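Local coordinates for protein cyanuric acid amidohydrolase (Azorhizobium caulinodans, PDB 4NQ3) that catalyses the hydrolytic ring opening of cyanuric acid to carboxybiuret, which spontaneously decarboxylates to biuret, a step in the breakdown of s-triazine herbicides such as atrazine, at residues G247-A252 and A348-R353; D258-T263 and R293-R298; M130-V135 and I195-G200. All coordinates share one frame; numbering follows the deposited sequence.

Contact 1 of 3, residues G247-A252 and A348-R353; sequences GPLAIA and AVIAAR
Ala250 and Ala252 pair with Ala351 and Val349 in two antiparallel strands, whose short axes (249-252 and 348-352) approach to 4.8 Å with 152° between their directions. Ala250 N donates to Ala351 O over 3.1 Å, and the return bond from Ala351 N to Ala250 O is more bent. Farther along, Ala252 and Val349 form a second hydrogen-bonded pair, with Val349 N 2.8 Å from Ala252 O. Between these two pairs Ile251 and Ile350 form a non-hydrogen-bonded pair whose side chains share one face of the sheet and meet through their CG1 atoms at 3.7 Å. In Ile251 CG1 stands opposite the backbone N (chi1 -173°), which also lays it against Val349 O. Leu249 adds CD2 to the same patch, 4.2 Å from Ile350 CG2. Within the four-stranded mixed sheet assigned to the third repeat unit the two strands are first and last in chain order yet adjacent, with 249-256 at the sheet's edge, so their pairing brings the beginning and end of that unit together. Leu107 and Leu239 of strands 106-113 and 235-242 pack on the isoleucine side, and Met241 touches both Ile251 and Ala250, whereas Leu272 and helix 263-271 lie against the face carrying Ala250, Ala252, Val349 and Ala351. A water links Pro248 and Arg353, donating to Pro248 O at 2.7 Å and accepting from Arg353 N at 2.6 Å.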
ATOM      1  N   GLY A 247     -19.998  41.173  -3.157  1.00 31.38           N
ATOM      2  CA  GLY A 247     -20.646  39.984  -2.660  1.00 30.32           C
ATOM      3  C   GLY A 247     -20.207  39.743  -1.234  1.00 37.80           C
ATOM      4  O   GLY A 247     -19.382  40.466  -0.680  1.00 42.78           O
ATOM      5  N   PRO A 248     -20.765  38.714  -0.616  1.00 35.02           N
ATOM      6  CA  PRO A 248     -20.476  38.427   0.787  1.00 32.99           C
ATOM      7  C   PRO A 248     -19.119  37.767   1.002  1.00 36.13           C
ATOM      8  O   PRO A 248     -18.564  37.828   2.097  1.00 40.37           O
ATOM      9  CB  PRO A 248     -21.613  37.484   1.182  1.00 32.23           C
ATOM     10  CG  PRO A 248     -22.018  36.830  -0.076  1.00 29.20           C
ATOM     11  CD  PRO A 248     -21.782  37.812  -1.181  1.00 29.21           C
ATOM     12  N   LEU A 249     -18.584  37.132  -0.030  1.00 36.37           N
ATOM     13  CA  LEU A 249     -17.418  36.292   0.175  1.00 35.43           C
ATOM     14  C   LEU A 249     -16.103  37.062   0.071  1.00 34.94           C
ATOM     15  O   LEU A 249     -15.887  37.815  -0.881  1.00 37.65           O
ATOM     16  CB  LEU A 249     -17.442  35.132  -0.826  1.00 33.28           C
ATOM     17  CG  LEU A 249     -18.514  34.045  -0.646  1.00 26.82           C
ATOM     18  CD1 LEU A 249     -18.388  32.997  -1.706  1.00 24.36           C
ATOM     19  CD2 LEU A 249     -18.357  33.401   0.725  1.00 26.55           C
ATOM     20  N   ALA A 250     -15.237  36.875   1.069  1.00 33.50           N
ATOM     21  CA  ALA A 250     -13.846  37.342   1.003  1.00 35.82           C
ATOM     22  C   ALA A 250     -12.881  36.165   1.146  1.00 37.21           C
ATOM     23  O   ALA A 250     -13.281  35.051   1.523  1.00 43.96           O
ATOM     24  CB  ALA A 250     -13.567  38.359   2.063  1.00 31.72           C
ATOM     25  N   ILE A 251     -11.608  36.408   0.860  1.00 34.36           N
ATOM     26  CA  ILE A 251     -10.618  35.353   1.002  1.00 28.13           C
ATOM     27  C   ILE A 251      -9.449  35.916   1.769  1.00 41.70           C
ATOM     28  O   ILE A 251      -9.094  37.078   1.595  1.00 46.56           O
ATOM     29  CB  ILE A 251     -10.157  34.798  -0.376  1.00 32.31           C
ATOM     30  CG1 ILE A 251      -9.243  33.585  -0.210  1.00 30.79           C
ATOM     31  CG2 ILE A 251      -9.489  35.889  -1.221  1.00 33.13           C
ATOM     32  CD1 ILE A 251      -8.916  32.879  -1.520  1.00 24.53           C
ATOM     33  N   ALA A 252      -8.891  35.105   2.658  1.00 44.80           N
ATOM     34  CA  ALA A 252      -7.687  35.457   3.395  1.00 30.85           C
ATOM     35  C   ALA A 252      -6.756  34.267   3.277  1.00 35.97           C
ATOM     36  O   ALA A 252      -7.215  33.167   2.961  1.00 40.29           O
ATOM     37  CB  ALA A 252      -8.009  35.769   4.839  1.00 32.51           C
ATOM     38  N   ALA A 348      -5.397  28.925   2.594  1.00 36.31           N
ATOM     39  CA  ALA A 348      -6.308  30.030   2.343  1.00 23.75           C
ATOM     40  C   ALA A 348      -7.674  29.679   2.910  1.00 31.08           C
ATOM     41  O   ALA A 348      -8.054  28.505   2.968  1.00 37.69           O
ATOM     42  CB  ALA A 348      -6.401  30.331   0.863  1.00 22.64           C
ATOM     43  N   VAL A 349      -8.414  30.693   3.330  1.00 30.42           N
ATOM     44  CA  VAL A 349      -9.754  30.477   3.836  1.00 26.81           C
ATOM     45  C   VAL A 349     -10.709  31.355   3.078  1.00 34.39           C
ATOM     46  O   VAL A 349     -10.360  32.485   2.730  1.00 40.89           O
ATOM     47  CB  VAL A 349      -9.849  30.792   5.317  1.00 31.77           C
ATOM     48  CG1 VAL A 349     -11.254  30.576   5.800  1.00 31.73           C
ATOM     49  CG2 VAL A 349      -8.892  29.914   6.078  1.00 34.37           C
ATOM     50  N   ILE A 350     -11.901  30.839   2.807  1.00 27.31           N
ATOM     51  CA  ILE A 350     -12.931  31.619   2.125  1.00 27.73           C
ATOM     52  C   ILE A 350     -14.188  31.655   2.952  1.00 34.10           C
ATOM     53  O   ILE A 350     -14.822  30.623   3.164  1.00 40.99           O
ATOM     54  CB  ILE A 350     -13.281  31.055   0.767  1.00 26.43           C
ATOM     55  CG1 ILE A 350     -12.096  31.186  -0.185  1.00 24.78           C
ATOM     56  CG2 ILE A 350     -14.489  31.785   0.215  1.00 28.04           C
ATOM     57  CD1 ILE A 350     -12.379  30.618  -1.524  1.00 23.57           C
ATOM     58  N   ALA A 351     -14.548  32.831   3.441  1.00 32.46           N
ATOM     59  CA  ALA A 351     -15.690  32.926   4.345  1.00 36.97           C
ATOM     60  C   ALA A 351     -16.527  34.174   4.088  1.00 46.41           C
ATOM     61  O   ALA A 351     -16.071  35.094   3.412  1.00 56.58           O
ATOM     62  CB  ALA A 351     -15.198  32.912   5.779  1.00 34.39           C
ATOM     63  N   ALA A 352     -17.744  34.213   4.626  1.00 48.11           N
ATOM     64  CA  ALA A 352     -18.494  35.466   4.643  1.00 48.20           C
ATOM     65  C   ALA A 352     -18.295  36.160   5.997  1.00 54.60           C
ATOM     66  O   ALA A 352     -18.021  35.506   7.015  1.00 50.03           O
ATOM     67  CB  ALA A 352     -19.961  35.230   4.369  1.00 39.92           C
ATOM     68  N   ARG A 353     -18.404  37.488   6.007  1.00 63.90           N
ATOM     69  CA  ARG A 353     -18.221  38.254   7.239  1.00 74.13           C
ATOM     70  C   ARG A 353     -19.443  38.154   8.150  1.00 80.31           C
ATOM     71  O   ARG A 353     -20.583  38.268   7.686  1.00 75.64           O
ATOM     72  CB  ARG A 353     -17.915  39.723   6.928  1.00 76.09           C
ATOM     73  CG  ARG A 353     -17.691  40.588   8.181  1.00 75.67           C
ATOM     74  CD  ARG A 353     -17.002  41.911   7.856  1.00 71.92           C
ATOM     75  NE  ARG A 353     -15.610  41.716   7.449  1.00 69.90           N
ATOM     76  CZ  ARG A 353     -14.592  41.598   8.301  1.00 69.64           C
ATOM     77  NH1 ARG A 353     -14.814  41.656   9.609  1.00 76.40           N
ATOM     78  NH2 ARG A 353     -13.353  41.424   7.856  1.00 64.36           N
TER
HETATM   79  O   HOH W   1     -19.786  38.813   4.247  1.00 52.37           O

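Contact 2 of 3, residues D258-T263 and R293-R298; sequences DAIDVT and RIRGKR
Asp258 OD1 receives two donors: Ile260 N at 3.3 Å, which comes from above the carboxylate plane, and, across the contact, Arg295 NH2 through a weak bond. The stronger half of the salt bridge lies beside it, where Arg295 NE gives its hydrogen to the syn lone pair of Asp258 OD2 over 3.0 Å at 157°. Here the oxygen sits near the guanidinium plane, but the carboxylate and guanidinium planes are turned 46° apart, which is consistent with the weakness of the NH2 bond. Ile260 CG1 lies over the centre of the Arg295 guanidinium, 3.7 Å above its plane, so one residue of the loop packs on the group's face while another binds its edge. The remaining nitrogen, Arg295 NH1, bonds to Gly326 O of a second subunit, which draws this side chain into the tetramer interface. Two turns set up the meeting. Residues 258-261 form a type I turn closed by Asp261 N on Asp258 O, and the Ile260 N bond to the aspartate side chain makes an Asx turn within it. Residues 294-297 form the type I' turn of a small beta hairpin, in which Arg295 takes positive phi (50°) and extends its chain from CG to NE toward the loop. Alongside the salt bridge Ile294 CD1 touches Ala259 CB at 4.0 Å; Ala259 also touches Val317 and Ile260 touches Phe316, both of helix 309-325. A bound magnesium ion lies about 9 Å from the Asp258 side chain.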
ATOM      1  N   ASP A 258       5.088  24.873   9.413  1.00 46.94           N
ATOM      2  CA  ASP A 258       5.228  23.426   9.284  1.00 43.54           C
ATOM      3  C   ASP A 258       3.856  22.727   9.355  1.00 42.11           C
ATOM      4  O   ASP A 258       2.804  23.381   9.341  1.00 36.89           O
ATOM      5  CB  ASP A 258       6.184  22.866  10.339  1.00 42.90           C
ATOM      6  CG  ASP A 258       5.804  23.256  11.745  1.00 54.43           C
ATOM      7  OD1 ASP A 258       4.591  23.405  12.014  1.00 47.27           O
ATOM      8  OD2 ASP A 258       6.729  23.415  12.584  1.00 61.95           O
ATOM      9  N   ALA A 259       3.890  21.399   9.433  1.00 43.58           N
ATOM     10  CA  ALA A 259       2.700  20.573   9.269  1.00 35.90           C
ATOM     11  C   ALA A 259       1.708  20.728  10.414  1.00 44.11           C
ATOM     12  O   ALA A 259       0.556  20.330  10.287  1.00 47.24           O
ATOM     13  CB  ALA A 259       3.087  19.116   9.098  1.00 36.01           C
ATOM     14  N   ILE A 260       2.127  21.289  11.536  1.00 39.40           N
ATOM     15  CA  ILE A 260       1.170  21.445  12.620  1.00 40.74           C
ATOM     16  C   ILE A 260       0.979  22.907  13.002  1.00 56.67           C
ATOM     17  O   ILE A 260       0.456  23.225  14.078  1.00 56.83           O
ATOM     18  CB  ILE A 260       1.573  20.643  13.863  1.00 43.64           C
ATOM     19  CG1 ILE A 260       2.966  21.046  14.329  1.00 45.97           C
ATOM     20  CG2 ILE A 260       1.499  19.150  13.583  1.00 42.99           C
ATOM     21  CD1 ILE A 260       3.411  20.290  15.523  1.00 49.08           C
ATOM     22  N   ASP A 261       1.373  23.798  12.096  1.00 48.01           N
ATOM     23  CA  ASP A 261       1.228  25.227  12.333  1.00 48.98           C
ATOM     24  C   ASP A 261      -0.172  25.688  11.935  1.00 49.56           C
ATOM     25  O   ASP A 261      -0.407  26.046  10.781  1.00 53.02           O
ATOM     26  CB  ASP A 261       2.293  26.006  11.561  1.00 50.62           C
ATOM     27  CG  ASP A 261       2.286  27.482  11.895  1.00 59.19           C
ATOM     28  OD1 ASP A 261       1.866  27.823  13.028  1.00 68.17           O
ATOM     29  OD2 ASP A 261       2.704  28.293  11.032  1.00 56.17           O
ATOM     30  N   VAL A 262      -1.103  25.664  12.887  1.00 49.29           N
ATOM     31  CA  VAL A 262      -2.511  25.919  12.576  1.00 49.85           C
ATOM     32  C   VAL A 262      -2.863  27.374  12.817  1.00 54.66           C
ATOM     33  O   VAL A 262      -4.021  27.764  12.666  1.00 63.16           O
ATOM     34  CB  VAL A 262      -3.473  25.014  13.392  1.00 47.30           C
ATOM     35  CG1 VAL A 262      -3.505  23.593  12.826  1.00 39.94           C
ATOM     36  CG2 VAL A 262      -3.088  25.019  14.857  1.00 55.30           C
ATOM     37  N   THR A 263      -1.873  28.168  13.219  1.00 51.99           N
ATOM     38  CA  THR A 263      -2.095  29.580  13.546  1.00 54.31           C
ATOM     39  C   THR A 263      -2.522  30.480  12.361  1.00 51.58           C
ATOM     40  O   THR A 263      -3.356  31.369  12.536  1.00 52.40           O
ATOM     41  CB  THR A 263      -0.835  30.169  14.180  1.00 63.14           C
ATOM     42  OG1 THR A 263       0.302  29.632  13.498  1.00 77.10           O
ATOM     43  CG2 THR A 263      -0.711  29.749  15.623  1.00 57.81           C
ATOM     44  N   ARG A 293      12.373  16.001   9.849  1.00 38.87           N
ATOM     45  CA  ARG A 293      11.951  16.327  11.214  1.00 47.05           C
ATOM     46  C   ARG A 293      10.831  17.360  11.238  1.00 44.25           C
ATOM     47  O   ARG A 293      10.732  18.200  10.345  1.00 42.30           O
ATOM     48  CB  ARG A 293      13.136  16.854  12.053  1.00 55.69           C
ATOM     49  CG  ARG A 293      14.423  16.036  11.975  1.00 60.77           C
ATOM     50  CD  ARG A 293      15.465  16.478  13.006  1.00 67.81           C
ATOM     51  NE  ARG A 293      16.557  15.498  13.131  1.00 79.10           N
ATOM     52  CZ  ARG A 293      16.668  14.583  14.107  1.00 81.09           C
ATOM     53  NH1 ARG A 293      15.766  14.506  15.087  1.00 76.52           N
ATOM     54  NH2 ARG A 293      17.698  13.740  14.112  1.00 82.53           N
ATOM     55  N   ILE A 294       9.987  17.283  12.267  1.00 46.62           N
ATOM     56  CA  ILE A 294       9.071  18.367  12.602  1.00 46.76           C
ATOM     57  C   ILE A 294       9.380  18.858  14.023  1.00 49.11           C
ATOM     58  O   ILE A 294       9.233  18.104  15.001  1.00 47.81           O
ATOM     59  CB  ILE A 294       7.599  17.930  12.499  1.00 37.23           C
ATOM     60  CG1 ILE A 294       7.325  17.362  11.101  1.00 37.18           C
ATOM     61  CG2 ILE A 294       6.668  19.092  12.851  1.00 37.51           C
ATOM     62  CD1 ILE A 294       5.917  16.870  10.893  1.00 36.15           C
ATOM     63  N   ARG A 295       9.809  20.122  14.112  1.00 49.64           N
ATOM     64  CA  ARG A 295      10.173  20.783  15.373  1.00 40.29           C
ATOM     65  C   ARG A 295      11.132  19.932  16.205  1.00 45.61           C
ATOM     66  O   ARG A 295      10.953  19.772  17.410  1.00 49.93           O
ATOM     67  CB  ARG A 295       8.912  21.138  16.169  1.00 40.45           C
ATOM     68  CG  ARG A 295       7.958  22.046  15.391  1.00 40.16           C
ATOM     69  CD  ARG A 295       6.785  22.547  16.209  1.00 40.72           C
ATOM     70  NE  ARG A 295       5.911  23.422  15.432  1.00 47.76           N
ATOM     71  CZ  ARG A 295       4.736  23.894  15.855  1.00 50.31           C
ATOM     72  NH1 ARG A 295       4.286  23.556  17.058  1.00 52.28           N
ATOM     73  NH2 ARG A 295       3.999  24.695  15.074  1.00 46.98           N
ATOM     74  N   GLY A 296      12.159  19.417  15.529  1.00 40.93           N
ATOM     75  CA  GLY A 296      13.218  18.623  16.116  1.00 41.78           C
ATOM     76  C   GLY A 296      12.956  17.127  16.135  1.00 61.91           C
ATOM     77  O   GLY A 296      13.899  16.336  16.230  1.00 59.45           O
ATOM     78  N   LYS A 297      11.688  16.733  16.011  1.00 59.36           N
ATOM     79  CA  LYS A 297      11.274  15.335  16.189  1.00 54.48           C
ATOM     80  C   LYS A 297      11.229  14.648  14.831  1.00 48.88           C
ATOM     81  O   LYS A 297      10.663  15.198  13.893  1.00 50.88           O
ATOM     82  CB  LYS A 297       9.897  15.264  16.857  1.00 55.03           C
ATOM     83  CG  LYS A 297       9.764  16.118  18.119  1.00 60.86           C
ATOM     84  CD  LYS A 297      10.689  15.663  19.243  1.00 61.02           C
ATOM     85  CE  LYS A 297      10.590  16.588  20.462  1.00 60.20           C
ATOM     86  NZ  LYS A 297       9.214  16.625  21.063  1.00 61.14           N
ATOM     87  N   ARG A 298      11.830  13.469  14.705  1.00 40.28           N
ATOM     88  CA  ARG A 298      11.895  12.824  13.395  1.00 43.37           C
ATOM     89  C   ARG A 298      10.522  12.339  12.980  1.00 46.26           C
ATOM     90  O   ARG A 298       9.680  12.053  13.826  1.00 53.02           O
ATOM     91  CB  ARG A 298      12.886  11.658  13.374  1.00 41.42           C
ATOM     92  CG  ARG A 298      12.298  10.287  13.718  1.00 43.07           C
ATOM     93  CD  ARG A 298      13.404   9.233  13.904  1.00 44.06           C
ATOM     94  NE  ARG A 298      13.342   8.208  12.870  1.00 49.29           N
ATOM     95  CZ  ARG A 298      12.852   6.982  13.048  1.00 60.26           C
ATOM     96  NH1 ARG A 298      12.831   6.119  12.034  1.00 58.27           N
ATOM     97  NH2 ARG A 298      12.392   6.610  14.238  1.00 65.12           N
TER

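Contact 3 of 3, residues M130-V135 and I195-G200; sequences MVAQAV and IALALG
Ala198 carries the close part of this helix pair: its CB lies 3.5 Å from Ala132 O and 3.8 Å from Val135 CB. The methyl group thus fits against the backbone of helix 125-141, and small residues on both sides let the helices come near, with Ala132 and Ala198 CA atoms 4.9 Å apart. The short axes approach to 7.9 Å and cross at -47°. Deeper in, Val135 and Ile195 cross at about a right angle. Although the side chain of Ile195 starts out away from the partner helix, its CG1 lies opposite the carbonyl carbon (chi1 -69°) and reaches Val135 CG2 at 3.9 Å. Val131 meets the same isoleucine more distantly, CG1 to CG1 at 4.3 Å. Looser too is the contact of Leu197, which offers just CD2, 4.2 Å from Ala132 CB. Of the touching residues it is Ala198, in the tight part, that remains partly exposed; two residues on, helix 180-199 ends at the exposed Gly200, which has positive phi. Side chains meet through apolar groups alone. On the inner side Val135 and Ile195 both rest on Val153 of strand 150-157, Val135 also on Ile236 and Ile195 also on Cys225. The result is a two-layer alpha/beta arrangement, with two helices side by side on one face of the four-stranded mixed sheet in the region assigned to the second repeat unit.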
HETATM    1  N   MSE A 130       5.719  29.054 -18.896  1.00 31.79           N
HETATM    2  CA  MSE A 130       4.389  28.779 -19.435  1.00 28.19           C
HETATM    3  C   MSE A 130       3.331  29.126 -18.392  1.00 24.58           C
HETATM    4  O   MSE A 130       2.365  29.826 -18.680  1.00 27.73           O
HETATM    5  CB  MSE A 130       4.267  27.312 -19.874  1.00 25.80           C
HETATM    6  CG  MSE A 130       2.951  27.014 -20.527  1.00 24.56           C
HETATM    7 SE   MSE A 130       2.818  25.235 -21.284  0.63 26.08          SE
HETATM    8  CE  MSE A 130       4.330  25.334 -22.497  1.00 65.60           C
ATOM      9  N   VAL A 131       3.545  28.660 -17.170  1.00 28.01           N
ATOM     10  CA  VAL A 131       2.600  28.878 -16.096  1.00 24.51           C
ATOM     11  C   VAL A 131       2.575  30.355 -15.717  1.00 25.37           C
ATOM     12  O   VAL A 131       1.499  30.941 -15.541  1.00 22.54           O
ATOM     13  CB  VAL A 131       2.967  28.005 -14.876  1.00 21.80           C
ATOM     14  CG1 VAL A 131       2.183  28.404 -13.660  1.00 21.41           C
ATOM     15  CG2 VAL A 131       2.738  26.525 -15.200  1.00 20.50           C
ATOM     16  N   ALA A 132       3.753  30.975 -15.666  1.00 28.39           N
ATOM     17  CA  ALA A 132       3.851  32.392 -15.329  1.00 26.78           C
ATOM     18  C   ALA A 132       2.988  33.241 -16.246  1.00 28.02           C
ATOM     19  O   ALA A 132       2.263  34.129 -15.784  1.00 29.48           O
ATOM     20  CB  ALA A 132       5.275  32.843 -15.400  1.00 30.22           C
ATOM     21  N   GLN A 133       3.073  32.966 -17.548  1.00 26.45           N
ATOM     22  CA  GLN A 133       2.288  33.681 -18.545  1.00 29.74           C
ATOM     23  C   GLN A 133       0.806  33.459 -18.279  1.00 30.93           C
ATOM     24  O   GLN A 133       0.024  34.412 -18.298  1.00 36.05           O
ATOM     25  CB  GLN A 133       2.668  33.251 -19.967  1.00 38.02           C
ATOM     26  CG  GLN A 133       3.799  34.102 -20.593  1.00 50.89           C
ATOM     27  CD  GLN A 133       4.592  33.375 -21.712  1.00 74.69           C
ATOM     28  OE1 GLN A 133       4.236  32.268 -22.148  1.00 65.53           O
ATOM     29  NE2 GLN A 133       5.698  33.994 -22.145  1.00 84.80           N
ATOM     30  N   ALA A 134       0.412  32.201 -18.073  1.00 31.04           N
ATOM     31  CA  ALA A 134      -0.983  31.888 -17.776  1.00 20.48           C
ATOM     32  C   ALA A 134      -1.501  32.587 -16.510  1.00 32.90           C
ATOM     33  O   ALA A 134      -2.620  33.129 -16.492  1.00 28.06           O
ATOM     34  CB  ALA A 134      -1.160  30.402 -17.642  1.00 18.96           C
ATOM     35  N   VAL A 135      -0.684  32.602 -15.457  1.00 29.90           N
ATOM     36  CA  VAL A 135      -1.102  33.244 -14.215  1.00 28.77           C
ATOM     37  C   VAL A 135      -1.321  34.734 -14.414  1.00 29.99           C
ATOM     38  O   VAL A 135      -2.221  35.315 -13.798  1.00 33.19           O
ATOM     39  CB  VAL A 135      -0.096  33.053 -13.096  1.00 22.25           C
ATOM     40  CG1 VAL A 135      -0.552  33.803 -11.880  1.00 23.05           C
ATOM     41  CG2 VAL A 135       0.035  31.591 -12.780  1.00 21.36           C
ATOM     42  N   ILE A 195       4.242  30.661 -10.726  1.00 20.15           N
ATOM     43  CA  ILE A 195       3.355  31.523  -9.965  1.00 27.75           C
ATOM     44  C   ILE A 195       4.161  32.601  -9.240  1.00 33.39           C
ATOM     45  O   ILE A 195       3.793  33.789  -9.236  1.00 35.80           O
ATOM     46  CB  ILE A 195       2.529  30.721  -8.940  1.00 26.85           C
ATOM     47  CG1 ILE A 195       1.521  29.835  -9.665  1.00 24.43           C
ATOM     48  CG2 ILE A 195       1.779  31.645  -7.994  1.00 19.90           C
ATOM     49  CD1 ILE A 195       0.914  28.786  -8.788  1.00 20.59           C
ATOM     50  N   ALA A 196       5.275  32.188  -8.645  1.00 31.42           N
ATOM     51  CA  ALA A 196       6.097  33.127  -7.900  1.00 33.80           C
ATOM     52  C   ALA A 196       6.581  34.211  -8.863  1.00 37.70           C
ATOM     53  O   ALA A 196       6.469  35.413  -8.592  1.00 39.18           O
ATOM     54  CB  ALA A 196       7.277  32.405  -7.225  1.00 27.91           C
ATOM     55  N   LEU A 197       7.073  33.768 -10.012  1.00 33.69           N
ATOM     56  CA  LEU A 197       7.602  34.676 -11.003  1.00 29.25           C
ATOM     57  C   LEU A 197       6.527  35.665 -11.421  1.00 31.15           C
ATOM     58  O   LEU A 197       6.799  36.834 -11.638  1.00 40.29           O
ATOM     59  CB  LEU A 197       8.126  33.904 -12.207  1.00 30.52           C
ATOM     60  CG  LEU A 197       8.606  34.803 -13.341  1.00 29.86           C
ATOM     61  CD1 LEU A 197       9.622  35.762 -12.804  1.00 31.58           C
ATOM     62  CD2 LEU A 197       9.187  33.959 -14.451  1.00 31.24           C
ATOM     63  N   ALA A 198       5.300  35.185 -11.555  1.00 29.80           N
ATOM     64  CA  ALA A 198       4.220  36.025 -12.042  1.00 29.29           C
ATOM     65  C   ALA A 198       3.749  37.028 -10.989  1.00 29.86           C
ATOM     66  O   ALA A 198       3.213  38.089 -11.332  1.00 32.31           O
ATOM     67  CB  ALA A 198       3.053  35.154 -12.507  1.00 30.77           C
ATOM     68  N   LEU A 199       3.934  36.695  -9.714  1.00 27.12           N
ATOM     69  CA  LEU A 199       3.489  37.569  -8.637  1.00 26.81           C
ATOM     70  C   LEU A 199       4.649  38.422  -8.123  1.00 35.56           C
ATOM     71  O   LEU A 199       4.481  39.274  -7.256  1.00 39.61           O
ATOM     72  CB  LEU A 199       2.882  36.747  -7.500  1.00 28.14           C
ATOM     73  CG  LEU A 199       1.661  35.860  -7.779  1.00 30.37           C
ATOM     74  CD1 LEU A 199       1.190  35.163  -6.505  1.00 24.63           C
ATOM     75  CD2 LEU A 199       0.507  36.653  -8.391  1.00 26.26           C
ATOM     76  N   GLY A 200       5.836  38.197  -8.660  1.00 28.70           N
ATOM     77  CA  GLY A 200       6.973  38.995  -8.262  1.00 30.66           C
ATOM     78  C   GLY A 200       7.553  38.590  -6.926  1.00 40.66           C
ATOM     79  O   GLY A 200       8.270  39.365  -6.292  1.00 41.51           O
TER

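From the N terminus, contact 3 comes first: helix 125-141 meets the end of helix 180-199, closing a loop of 59 residues within the second repeat region. That loop is complete before contact 1 opens, so the two follow in series, their nearest atoms about 11 Å apart. Contact 1 then spans 95 intervening residues, and contact 2 falls wholly within that span. Contacts 1 and 2 have centres 27 Å apart and do not touch. Contact 3 joins two helices of the second repeat region, contact 1 joins the edge strand of the third sheet to its neighbour, and contact 2 ties the subunit-facing hairpin to the loop that follows strand 249-256.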